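Local coordinates for protein exported gluconolactonase (Xanthomonas campestris pv. campestris, PDB 3DR2) that hydrolyses D-glucono-1,5-lactone to gluconate in glucose secondary metabolism, probably with the help of calcium bound to its six-bladed beta-propeller, at residues A29-D34 with G249-S254; W72-T77 with Q288-I293; L99-H104 with A108-D113; R173-P176 with L181-M184; T218-A221 with A226-D229. All blocks are in the same frame, centred on the assembly; numbering follows the deposited sequence.

Contact 1: residues A29-D34 with G249-S254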
# COMPACT_ATOMS: atom_id res chain seq x y z
N ALA A 29 -10.10 34.03 -11.20
CA ALA A 29 -9.61 34.72 -10.01
C ALA A 29 -10.79 35.05 -9.12
O ALA A 29 -10.69 35.02 -7.90
CB ALA A 29 -8.88 35.99 -10.40
N ALA A 30 -11.93 35.36 -9.74
CA ALA A 30 -13.14 35.69 -9.00
C ALA A 30 -13.70 34.43 -8.34
O ALA A 30 -14.13 34.45 -7.19
CB ALA A 30 -14.17 36.29 -9.94
N ARG A 31 -13.70 33.33 -9.09
CA ARG A 31 -14.20 32.05 -8.59
C ARG A 31 -13.44 31.58 -7.35
O ARG A 31 -14.04 31.10 -6.38
CB ARG A 31 -14.09 30.99 -9.68
CG ARG A 31 -14.59 29.60 -9.29
CD ARG A 31 -16.10 29.53 -9.28
NE ARG A 31 -16.66 29.74 -10.61
CZ ARG A 31 -16.62 28.84 -11.59
NH1 ARG A 31 -17.15 29.12 -12.78
NH2 ARG A 31 -16.06 27.66 -11.39
N LEU A 32 -12.12 31.72 -7.38
CA LEU A 32 -11.26 31.29 -6.28
C LEU A 32 -11.09 32.27 -5.13
O LEU A 32 -10.97 31.86 -3.98
CB LEU A 32 -9.87 30.93 -6.80
CG LEU A 32 -9.78 29.83 -7.87
CD1 LEU A 32 -8.33 29.44 -8.07
CD2 LEU A 32 -10.60 28.63 -7.43
N GLY A 33 -11.08 33.57 -5.43
CA GLY A 33 -10.88 34.54 -4.37
C GLY A 33 -9.55 34.26 -3.71
O GLY A 33 -8.57 33.95 -4.39
N ASP A 34 -9.50 34.35 -2.38
CA ASP A 34 -8.26 34.10 -1.64
C ASP A 34 -8.18 32.67 -1.08
O ASP A 34 -7.48 32.42 -0.10
CB ASP A 34 -8.12 35.10 -0.50
CG ASP A 34 -7.85 36.52 -0.99
OD1 ASP A 34 -8.63 37.03 -1.82
OD2 ASP A 34 -6.85 37.12 -0.54
N GLY A 249 -20.33 25.44 -15.32
CA GLY A 249 -20.02 26.48 -16.29
C GLY A 249 -19.29 25.95 -17.51
O GLY A 249 -19.08 26.69 -18.49
N GLY A 250 -18.88 24.69 -17.46
CA GLY A 250 -18.18 24.09 -18.59
C GLY A 250 -16.67 24.07 -18.47
O GLY A 250 -15.98 23.58 -19.37
N TRP A 251 -16.14 24.60 -17.37
CA TRP A 251 -14.70 24.59 -17.19
C TRP A 251 -14.26 23.20 -16.79
O TRP A 251 -14.95 22.50 -16.05
CB TRP A 251 -14.28 25.56 -16.08
CG TRP A 251 -14.46 27.00 -16.39
CD1 TRP A 251 -14.90 27.54 -17.56
CD2 TRP A 251 -14.20 28.09 -15.51
NE1 TRP A 251 -14.94 28.92 -17.46
CE2 TRP A 251 -14.52 29.28 -16.21
CE3 TRP A 251 -13.74 28.19 -14.19
CZ2 TRP A 251 -14.39 30.54 -15.63
CZ3 TRP A 251 -13.61 29.45 -13.62
CH2 TRP A 251 -13.93 30.61 -14.34
N LEU A 252 -13.09 22.79 -17.29
CA LEU A 252 -12.55 21.48 -16.98
C LEU A 252 -11.36 21.65 -16.03
O LEU A 252 -10.37 22.30 -16.37
CB LEU A 252 -12.13 20.77 -18.27
CG LEU A 252 -11.70 19.31 -18.17
CD1 LEU A 252 -11.89 18.62 -19.51
CD2 LEU A 252 -10.26 19.21 -17.71
N TRP A 253 -11.49 21.08 -14.84
CA TRP A 253 -10.45 21.13 -13.81
C TRP A 253 -9.74 19.79 -13.86
O TRP A 253 -10.33 18.76 -13.53
CB TRP A 253 -11.07 21.36 -12.43
CG TRP A 253 -11.93 22.60 -12.35
CD1 TRP A 253 -13.01 22.91 -13.13
CD2 TRP A 253 -11.77 23.70 -11.44
NE1 TRP A 253 -13.53 24.13 -12.77
CE2 TRP A 253 -12.79 24.64 -11.73
CE3 TRP A 253 -10.87 23.99 -10.41
CZ2 TRP A 253 -12.94 25.84 -11.03
CZ3 TRP A 253 -11.01 25.19 -9.70
CH2 TRP A 253 -12.04 26.10 -10.02
N SER A 254 -8.48 19.81 -14.27
CA SER A 254 -7.71 18.59 -14.42
C SER A 254 -6.48 18.44 -13.54
O SER A 254 -5.78 19.41 -13.25
CB SER A 254 -7.27 18.45 -15.87
OG SER A 254 -6.43 17.32 -16.05
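R31 and L32 reach W251 and W253 across a wide gap between two backbones: the nearest pair of CA atoms, R31 and G249, is still 11.1 Å apart, and no hydrogen bond joins the segments. On one side helix 26-32 is ending, its last turn closed by the 2.9 Å bond from G33 N to A29 O, with G33 at positive phi. On the other, a loop with two glycines leads into strand 252-254. Long side chains therefore do all the bridging. R31 leaves the helix with CG opposite the backbone N (chi1 -180°), then bends at chi2 and chi3, which lays its guanidinium flat over the six-membered ring of W251. R31 CZ stands 4.2 Å from that ring's centroid and the planes are only 18° apart, an off-centre cation-pi stack in which NH1 sits 3.7 Å from W251 CZ3. The same guanidinium approaches W253 obliquely, NH2 lying 3.6 Å from CZ2. L32 adds an apolar touch at the edge of the W253 ring, CD2 to CH2 3.9 Å, while A27 and L28 of the same helix press on W251. D247, outside the two segments, ties them together: its OD1 takes both R31 NH2 as a salt bridge and W253 NE1 as a hydrogen bond, and its OD2 accepts from W251 N. Helix 26-32 thus meets the blade through a charged group that is both paired with D247 and stacked on an indole, which probably fixes its orientation.

Contact 2: residues W72-T77 with Q288-I293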
# COMPACT_ATOMS: atom_id res chain seq x y z
N TRP A 72 -14.54 10.76 3.79
CA TRP A 72 -14.27 11.96 4.57
C TRP A 72 -15.60 12.56 5.00
O TRP A 72 -16.44 12.87 4.16
CB TRP A 72 -13.51 12.98 3.73
CG TRP A 72 -13.32 14.30 4.40
CD1 TRP A 72 -12.38 14.62 5.34
CD2 TRP A 72 -14.10 15.48 4.20
NE1 TRP A 72 -12.52 15.93 5.73
CE2 TRP A 72 -13.57 16.49 5.04
CE3 TRP A 72 -15.19 15.80 3.38
CZ2 TRP A 72 -14.10 17.78 5.10
CZ3 TRP A 72 -15.72 17.09 3.44
CH2 TRP A 72 -15.17 18.06 4.29
N ARG A 73 -15.78 12.72 6.31
CA ARG A 73 -17.00 13.31 6.88
C ARG A 73 -16.73 14.81 7.07
O ARG A 73 -15.59 15.21 7.27
CB ARG A 73 -17.33 12.67 8.23
CG ARG A 73 -17.19 11.15 8.28
CD ARG A 73 -18.01 10.43 7.21
NE ARG A 73 -18.05 8.99 7.49
CZ ARG A 73 -18.81 8.11 6.84
NH1 ARG A 73 -19.61 8.50 5.85
NH2 ARG A 73 -18.81 6.84 7.22
N GLU A 74 -17.77 15.62 7.02
CA GLU A 74 -17.57 17.06 7.14
C GLU A 74 -16.96 17.58 8.44
O GLU A 74 -16.53 18.73 8.51
CB GLU A 74 -18.88 17.78 6.81
CG GLU A 74 -19.35 17.49 5.39
CD GLU A 74 -20.54 18.32 4.97
OE1 GLU A 74 -21.59 18.24 5.64
OE2 GLU A 74 -20.43 19.05 3.96
N ASP A 75 -16.91 16.75 9.48
CA ASP A 75 -16.30 17.18 10.74
C ASP A 75 -14.82 16.81 10.74
O ASP A 75 -14.11 16.98 11.74
CB ASP A 75 -17.04 16.56 11.93
CG ASP A 75 -16.76 15.08 12.08
OD1 ASP A 75 -16.58 14.39 11.06
OD2 ASP A 75 -16.74 14.61 13.24
N GLY A 76 -14.34 16.32 9.60
CA GLY A 76 -12.94 15.96 9.46
C GLY A 76 -12.63 14.49 9.63
O GLY A 76 -11.52 14.04 9.32
N THR A 77 -13.59 13.73 10.13
CA THR A 77 -13.41 12.30 10.34
C THR A 77 -13.25 11.58 9.01
O THR A 77 -13.85 11.97 8.01
CB THR A 77 -14.62 11.68 11.05
OG1 THR A 77 -14.80 12.31 12.32
CG2 THR A 77 -14.42 10.19 11.24
N GLN A 288 -20.60 22.56 -5.70
CA GLN A 288 -19.42 22.99 -6.44
C GLN A 288 -18.81 24.21 -5.74
O GLN A 288 -18.38 25.17 -6.38
CB GLN A 288 -19.76 23.31 -7.91
CG GLN A 288 -20.51 22.18 -8.61
CD GLN A 288 -20.37 22.17 -10.13
OE1 GLN A 288 -20.15 23.20 -10.76
NE2 GLN A 288 -20.52 20.99 -10.72
N GLN A 289 -18.78 24.15 -4.42
CA GLN A 289 -18.21 25.20 -3.59
C GLN A 289 -16.93 24.72 -2.93
O GLN A 289 -16.25 25.47 -2.26
CB GLN A 289 -19.20 25.64 -2.51
CG GLN A 289 -20.33 26.53 -3.02
CD GLN A 289 -19.86 27.90 -3.46
OE1 GLN A 289 -20.57 28.61 -4.17
NE2 GLN A 289 -18.67 28.29 -3.02
N ARG A 290 -16.63 23.44 -3.12
CA ARG A 290 -15.41 22.86 -2.56
C ARG A 290 -14.81 21.91 -3.59
O ARG A 290 -15.50 21.04 -4.10
CB ARG A 290 -15.71 22.09 -1.27
CG ARG A 290 -16.12 22.96 -0.09
CD ARG A 290 -16.57 22.11 1.10
NE ARG A 290 -17.80 21.38 0.79
CZ ARG A 290 -18.42 20.56 1.63
NH1 ARG A 290 -17.94 20.34 2.84
NH2 ARG A 290 -19.55 19.97 1.25
N LEU A 291 -13.53 22.11 -3.89
CA LEU A 291 -12.83 21.27 -4.85
C LEU A 291 -11.96 20.29 -4.08
O LEU A 291 -11.09 20.70 -3.31
CB LEU A 291 -11.93 22.11 -5.76
CG LEU A 291 -11.02 21.31 -6.69
CD1 LEU A 291 -11.84 20.72 -7.84
CD2 LEU A 291 -9.92 22.23 -7.23
N PHE A 292 -12.20 18.99 -4.28
CA PHE A 292 -11.43 17.95 -3.62
C PHE A 292 -10.39 17.42 -4.61
O PHE A 292 -10.70 17.18 -5.78
CB PHE A 292 -12.35 16.82 -3.16
CG PHE A 292 -13.35 17.23 -2.12
CD1 PHE A 292 -13.05 17.13 -0.77
CD2 PHE A 292 -14.59 17.75 -2.49
CE1 PHE A 292 -13.97 17.52 0.21
CE2 PHE A 292 -15.52 18.15 -1.53
CZ PHE A 292 -15.20 18.03 -0.18
N ILE A 293 -9.16 17.24 -4.13
CA ILE A 293 -8.06 16.77 -4.98
C ILE A 293 -7.32 15.61 -4.31
O ILE A 293 -6.98 15.68 -3.14
CB ILE A 293 -7.05 17.89 -5.23
CG1 ILE A 293 -7.76 19.16 -5.70
CG2 ILE A 293 -6.02 17.44 -6.27
CD1 ILE A 293 -6.85 20.36 -5.79
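W72 and F292 form the close-packed half of this contact, the six-membered end of the indole lying against the rim of the phenyl ring. W72 CZ3 comes to 3.7 Å from F292 CE1, near the plane of the phenylalanine ring. With centroids 5.5 Å apart and planes at 59°, the pair is oblique. Having CG opposite the backbone N (chi1 174°) sends the indole of W72 across toward the other segment, and both rings are buried, with L59 touching each of them and M301 also packing on F292. The backbones stay well apart, W72 CA to F292 CA being 10.5 Å. This is the seam between neighbouring blades of the six-bladed propeller: strand 68-73 belongs to the sheet that includes 47-53, strand 290-295 to the sheet that includes 298-303, and side chains fill the wedge between them. Farther out, the contact thins and turns polar. E74, in the type I turn from R73 to G76, offers OE2 to the end of the R290 guanidinium, which holds that single oxygen with both terminal nitrogens, NH1 and NH2, each at 3.0 Å. The bonds are both bent, near 140° at the hydrogen, as expected when two donors share one acceptor. R290 NH1 also lies 3.9 Å from W72 CH2, at the indole edge, where the charged rim begins. Both ends of the salt bridge have second partners, R57 for E74 OE1 and D285 for R290 NE, while W52 touches both side chains.

Contact 3: residues L99-H104 with A108-D113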
# COMPACT_ATOMS: atom_id res chain seq x y z
N LEU A 99 -22.90 3.83 -4.52
CA LEU A 99 -21.53 3.99 -4.99
C LEU A 99 -21.22 2.94 -6.05
O LEU A 99 -21.55 1.77 -5.88
CB LEU A 99 -20.54 3.81 -3.83
CG LEU A 99 -20.65 4.74 -2.62
CD1 LEU A 99 -19.49 4.46 -1.68
CD2 LEU A 99 -20.64 6.19 -3.08
N VAL A 100 -20.59 3.38 -7.14
CA VAL A 100 -20.17 2.47 -8.20
C VAL A 100 -18.65 2.57 -8.22
O VAL A 100 -18.09 3.63 -7.94
CB VAL A 100 -20.77 2.85 -9.57
CG1 VAL A 100 -22.28 2.56 -9.56
CG2 VAL A 100 -20.52 4.32 -9.87
N HIS A 101 -17.98 1.46 -8.55
CA HIS A 101 -16.52 1.41 -8.51
C HIS A 101 -15.83 0.75 -9.69
O HIS A 101 -16.39 -0.12 -10.35
CB HIS A 101 -16.06 0.64 -7.27
CG HIS A 101 -16.86 0.93 -6.04
ND1 HIS A 101 -16.62 2.02 -5.23
CD2 HIS A 101 -17.89 0.26 -5.47
CE1 HIS A 101 -17.47 2.01 -4.22
NE2 HIS A 101 -18.25 0.95 -4.34
N CYS A 102 -14.58 1.16 -9.91
CA CYS A 102 -13.70 0.57 -10.92
C CYS A 102 -12.74 -0.24 -10.09
O CYS A 102 -12.09 0.30 -9.19
CB CYS A 102 -12.90 1.64 -11.66
SG CYS A 102 -13.81 2.51 -12.93
N GLU A 103 -12.63 -1.54 -10.36
CA GLU A 103 -11.73 -2.39 -9.59
C GLU A 103 -10.65 -3.03 -10.46
O GLU A 103 -10.96 -3.81 -11.37
CB GLU A 103 -12.52 -3.47 -8.85
CG GLU A 103 -13.43 -2.90 -7.76
CD GLU A 103 -14.11 -3.98 -6.93
OE1 GLU A 103 -13.58 -5.10 -6.87
OE2 GLU A 103 -15.17 -3.69 -6.33
N HIS A 104 -9.40 -2.69 -10.19
CA HIS A 104 -8.27 -3.24 -10.95
C HIS A 104 -8.17 -4.74 -10.73
O HIS A 104 -7.90 -5.49 -11.67
CB HIS A 104 -6.94 -2.62 -10.51
CG HIS A 104 -6.66 -1.25 -11.05
ND1 HIS A 104 -5.43 -0.64 -10.91
CD2 HIS A 104 -7.44 -0.37 -11.73
CE1 HIS A 104 -5.47 0.55 -11.47
NE2 HIS A 104 -6.67 0.74 -11.97
N ALA A 108 -13.27 -5.11 -13.18
CA ALA A 108 -14.68 -4.90 -13.45
C ALA A 108 -15.24 -3.65 -12.82
O ALA A 108 -14.54 -2.91 -12.12
CB ALA A 108 -15.46 -6.10 -12.95
N ILE A 109 -16.52 -3.42 -13.09
CA ILE A 109 -17.28 -2.31 -12.52
C ILE A 109 -18.18 -2.96 -11.48
O ILE A 109 -18.88 -3.93 -11.78
CB ILE A 109 -18.18 -1.63 -13.57
CG1 ILE A 109 -17.33 -1.06 -14.71
CG2 ILE A 109 -19.00 -0.53 -12.91
CD1 ILE A 109 -16.33 0.01 -14.27
N THR A 110 -18.15 -2.45 -10.25
CA THR A 110 -18.97 -3.00 -9.18
C THR A 110 -19.81 -1.89 -8.54
O THR A 110 -19.58 -0.71 -8.80
CB THR A 110 -18.10 -3.68 -8.10
OG1 THR A 110 -17.29 -2.69 -7.44
CG2 THR A 110 -17.19 -4.73 -8.73
N ARG A 111 -20.79 -2.27 -7.72
CA ARG A 111 -21.65 -1.30 -7.06
C ARG A 111 -21.90 -1.72 -5.61
O ARG A 111 -22.27 -2.87 -5.35
CB ARG A 111 -22.99 -1.20 -7.81
CG ARG A 111 -23.95 -0.13 -7.30
CD ARG A 111 -25.14 0.01 -8.24
NE ARG A 111 -25.89 -1.24 -8.34
CZ ARG A 111 -26.65 -1.58 -9.37
NH1 ARG A 111 -26.77 -0.77 -10.42
NH2 ARG A 111 -27.30 -2.74 -9.36
N SER A 112 -21.69 -0.80 -4.68
CA SER A 112 -21.87 -1.11 -3.26
C SER A 112 -23.29 -0.90 -2.76
O SER A 112 -24.01 -0.01 -3.23
CB SER A 112 -20.94 -0.24 -2.40
OG SER A 112 -19.59 -0.43 -2.74
N ASP A 113 -23.69 -1.71 -1.78
CA ASP A 113 -25.01 -1.62 -1.17
C ASP A 113 -24.84 -0.95 0.19
O ASP A 113 -23.74 -0.54 0.55
CB ASP A 113 -25.62 -3.01 -0.98
CG ASP A 113 -26.01 -3.67 -2.29
OD1 ASP A 113 -25.20 -3.64 -3.24
OD2 ASP A 113 -27.13 -4.23 -2.38
O HOH W 1 -23.74 2.42 -2.01
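H101 and S112 make the shortest link between these two strands, H101 NE2 lying 2.5 Å from S112 OG near the plane of the imidazole. Beside it, on the same face of the sheet, T110 OG1 donates to E103 OE2 at 2.6 Å, arriving from above the carboxylate plane. The threonine hydroxyl stands between its own N and carbonyl carbon (chi1 65°), which aims it at the glutamate and also brings it to the rim of the H101 ring. The face bearing V100, C102, I109 and R111 is mostly apolar: C102 SG rests 3.8 Å from I109 CD1, and V100 CG1 lies 3.9 Å from R111 CG. The C102 side chain is about 8 Å from a bound calcium ion. The backbones form an antiparallel ladder, with H101-T110 and E103-A108 as hydrogen-bonded pairs and V100-R111 and C102-I109 as non-hydrogen-bonded ones. The end away from the turn is closed by the hydrogen bond from S112 N to L99 O at 2.8 Å and by a water that accepts from L99 N and donates to S112 O. A second shell orients the polar side chains. N91 bonds H101 ND1 and so fixes the rotation of the ring, while R106, in the hairpin turn, forms a salt bridge with E103 OE1. Strands 99-103 and 108-112 are the two middle strands of a four-stranded propeller blade, flanked by 88-93 and 118-120, and V100 and C102 pack against strand 136-138 of another sheet.

Contact 4: residues R173-P176 with L181-M184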
# COMPACT_ATOMS: atom_id res chain seq x y z
N ARG A 173 -19.72 2.18 -22.32
CA ARG A 173 -20.97 2.71 -21.79
C ARG A 173 -21.82 1.53 -21.33
O ARG A 173 -22.11 0.63 -22.12
CB ARG A 173 -21.74 3.51 -22.84
CG ARG A 173 -23.13 3.94 -22.36
CD ARG A 173 -23.83 4.83 -23.37
NE ARG A 173 -25.15 5.26 -22.90
CZ ARG A 173 -26.26 4.53 -22.99
NH1 ARG A 173 -27.41 5.01 -22.53
NH2 ARG A 173 -26.23 3.34 -23.56
N LEU A 174 -22.20 1.54 -20.06
CA LEU A 174 -23.02 0.46 -19.51
C LEU A 174 -24.43 1.02 -19.33
O LEU A 174 -24.67 1.85 -18.46
CB LEU A 174 -22.47 -0.01 -18.16
CG LEU A 174 -22.86 -1.42 -17.68
CD1 LEU A 174 -22.42 -1.59 -16.23
CD2 LEU A 174 -24.34 -1.63 -17.80
N PRO A 175 -25.38 0.57 -20.17
CA PRO A 175 -26.77 1.02 -20.11
C PRO A 175 -27.44 0.69 -18.78
O PRO A 175 -27.14 -0.34 -18.17
CB PRO A 175 -27.43 0.28 -21.27
CG PRO A 175 -26.30 0.05 -22.23
CD PRO A 175 -25.18 -0.36 -21.29
N PRO A 176 -28.36 1.55 -18.33
CA PRO A 176 -29.09 1.36 -17.07
C PRO A 176 -30.19 0.31 -17.23
O PRO A 176 -30.39 -0.54 -16.36
CB PRO A 176 -29.64 2.74 -16.78
CG PRO A 176 -29.95 3.25 -18.16
CD PRO A 176 -28.74 2.84 -18.95
N LEU A 181 -22.54 -4.25 -22.43
CA LEU A 181 -21.49 -3.25 -22.53
C LEU A 181 -21.37 -2.77 -23.97
O LEU A 181 -21.53 -3.55 -24.91
CB LEU A 181 -20.14 -3.86 -22.12
CG LEU A 181 -19.61 -3.58 -20.71
CD1 LEU A 181 -18.23 -4.17 -20.57
CD2 LEU A 181 -19.57 -2.08 -20.47
N GLN A 182 -21.10 -1.48 -24.13
CA GLN A 182 -20.95 -0.88 -25.45
C GLN A 182 -19.54 -0.32 -25.59
O GLN A 182 -19.13 0.55 -24.83
CB GLN A 182 -21.94 0.26 -25.63
CG GLN A 182 -23.40 -0.14 -25.58
CD GLN A 182 -24.29 1.04 -25.24
OE1 GLN A 182 -24.28 1.52 -24.10
NE2 GLN A 182 -25.04 1.52 -26.21
N ARG A 183 -18.81 -0.84 -26.57
CA ARG A 183 -17.45 -0.38 -26.86
C ARG A 183 -17.66 0.91 -27.65
O ARG A 183 -18.08 0.87 -28.81
CB ARG A 183 -16.74 -1.44 -27.70
CG ARG A 183 -15.34 -1.10 -28.16
CD ARG A 183 -14.81 -2.27 -28.96
NE ARG A 183 -13.54 -2.00 -29.63
CZ ARG A 183 -12.90 -2.90 -30.37
NH1 ARG A 183 -13.41 -4.11 -30.52
NH2 ARG A 183 -11.76 -2.58 -30.97
N MET A 184 -17.37 2.04 -27.02
CA MET A 184 -17.59 3.34 -27.65
C MET A 184 -16.41 3.95 -28.39
O MET A 184 -16.60 4.76 -29.31
CB MET A 184 -18.10 4.31 -26.59
CG MET A 184 -19.19 3.73 -25.70
SD MET A 184 -20.63 3.12 -26.62
CE MET A 184 -20.94 4.54 -27.62
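L181 opens the second segment by touching L174, CD2 to CB 4.2 Å, a loose apolar meeting beside strand 122-125, whose V122 packs on both leucines. Q182 then carries most of the contact. Q182 N donates to R173 O and R173 N to Q182 O, each at 3.1 Å, the hydrogen-bonded pair of an antiparallel ladder. The two side chains also run side by side in the same direction: R173 is stretched out from CG to NE, with CG opposite its backbone N (chi1 173°), and its NH2 donates to Q182 OE1 at 2.7 Å on an amide lone pair. Guanidinium and amide planes stand 69° apart, so the two groups do not stack. This is a beta hairpin of a propeller blade, strands 169-174 and 182-187, the latter being the outermost of its four-stranded sheet. The glutamine oxygen is closely surrounded, since P175 CG comes within 3.1 Å of Q182 OE1. D141 takes R173 NH1 in a salt bridge, so the two terminal nitrogens have separate partners. M184, bent at chi2 and chi3, closes the walk with CG 3.8 Å from R173 CB, and W145 of strand 144-147 touches both side chains.

Contact 5: residues T218-A221 with A226-D229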
# COMPACT_ATOMS: atom_id res chain seq x y z
N THR A 218 -8.55 14.35 -24.56
CA THR A 218 -9.20 14.27 -25.86
C THR A 218 -10.69 14.56 -25.72
O THR A 218 -11.29 14.25 -24.70
CB THR A 218 -9.01 12.87 -26.46
OG1 THR A 218 -7.63 12.49 -26.35
CG2 THR A 218 -9.43 12.84 -27.92
N ALA A 219 -11.28 15.15 -26.75
CA ALA A 219 -12.70 15.46 -26.73
C ALA A 219 -13.42 14.70 -27.84
O ALA A 219 -12.89 14.56 -28.95
CB ALA A 219 -12.91 16.96 -26.89
N PHE A 220 -14.61 14.21 -27.53
CA PHE A 220 -15.43 13.47 -28.48
C PHE A 220 -16.81 14.10 -28.54
O PHE A 220 -17.26 14.73 -27.57
CB PHE A 220 -15.61 12.03 -28.04
CG PHE A 220 -14.38 11.18 -28.15
CD1 PHE A 220 -14.08 10.52 -29.33
CD2 PHE A 220 -13.55 10.99 -27.05
CE1 PHE A 220 -12.98 9.67 -29.42
CE2 PHE A 220 -12.45 10.15 -27.12
CZ PHE A 220 -12.16 9.49 -28.31
N ALA A 221 -17.49 13.92 -29.66
CA ALA A 221 -18.84 14.43 -29.81
C ALA A 221 -19.76 13.26 -29.46
O ALA A 221 -19.64 12.19 -30.05
CB ALA A 221 -19.10 14.89 -31.24
N ALA A 226 -23.34 7.21 -30.65
CA ALA A 226 -21.90 7.02 -30.68
C ALA A 226 -21.09 8.28 -30.45
O ALA A 226 -21.62 9.39 -30.40
CB ALA A 226 -21.49 6.37 -32.00
N LEU A 227 -19.78 8.09 -30.31
CA LEU A 227 -18.84 9.17 -30.12
C LEU A 227 -18.30 9.51 -31.50
O LEU A 227 -17.92 8.63 -32.27
CB LEU A 227 -17.69 8.73 -29.20
CG LEU A 227 -18.13 8.38 -27.77
CD1 LEU A 227 -16.93 7.87 -26.98
CD2 LEU A 227 -18.73 9.61 -27.11
N HIS A 228 -18.28 10.80 -31.82
CA HIS A 228 -17.81 11.26 -33.12
C HIS A 228 -16.78 12.36 -32.97
O HIS A 228 -16.48 12.81 -31.86
CB HIS A 228 -18.99 11.79 -33.94
CG HIS A 228 -20.01 10.75 -34.28
ND1 HIS A 228 -19.79 9.77 -35.23
CD2 HIS A 228 -21.26 10.53 -33.80
CE1 HIS A 228 -20.86 9.00 -35.32
NE2 HIS A 228 -21.77 9.44 -34.46
N ASP A 229 -16.24 12.78 -34.11
CA ASP A 229 -15.26 13.86 -34.19
C ASP A 229 -14.21 13.94 -33.09
O ASP A 229 -14.15 14.91 -32.34
CB ASP A 229 -16.01 15.19 -34.29
CG ASP A 229 -17.14 15.14 -35.31
OD1 ASP A 229 -16.91 14.63 -36.43
OD2 ASP A 229 -18.26 15.60 -34.98
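A221, F220 and L227 have the most surface buried here, and A221 carries the backbone pairing. Its N donates to H228 O at 2.7 Å and its O accepts from H228 N at 2.6 Å, two short bonds that make A221 and H228 a hydrogen-bonded antiparallel pair. The same A221 O lies 3.1 Å from L227 CA, a CA-H...O contact. On the face shared with H228, A221 CB comes to 4.1 Å from H228 CB, while D229 OD2 is 3.9 Å from A221 CB and finds its charge partner in R223. F220 lies on the other side of the sheet and packs with L227. The CB of L227 meets F220 CD1 at 4.0 Å, L227 CD1 lies over one face of the phenyl ring, and the carbonyl O of H228 stands at the ring's edge. The ring is held from beyond the segments as well, by L187 and R230, while L227 reaches L202 and A185. The short strand axes stand at 113°, far from straight antiparallel. The backbone pairing moves from A221-H228 to A219-R231, one extra residue on strand 226-234, consistent with a beta bulge at D229, where phi is 38°. The arrangement is the outer beta hairpin of a propeller blade, in which strand 226-234 forms the outer edge of a twisted four-stranded antiparallel sheet.

Contacts 1 and 2 join separate elements by side chains alone, far apart in sequence, whereas contacts 3, 4 and 5 are local hairpins, each within a different four-stranded blade and knit by backbone bonds. Contact 3 is buried and carries a polar network of neutral and charged groups on one face; contact 4 lies at the surface, and contact 5 is partly buried. Contacts 1 and 2, also partly buried, combine buried or partly buried aromatic rings with a partly exposed arginine, and they touch where W253 CE3 meets L291 CD2 at 3.7 Å. Contacts 4 and 5 meet through M184 CB and L227 CD1, 3.8 Å apart, so their two blades pack side by side.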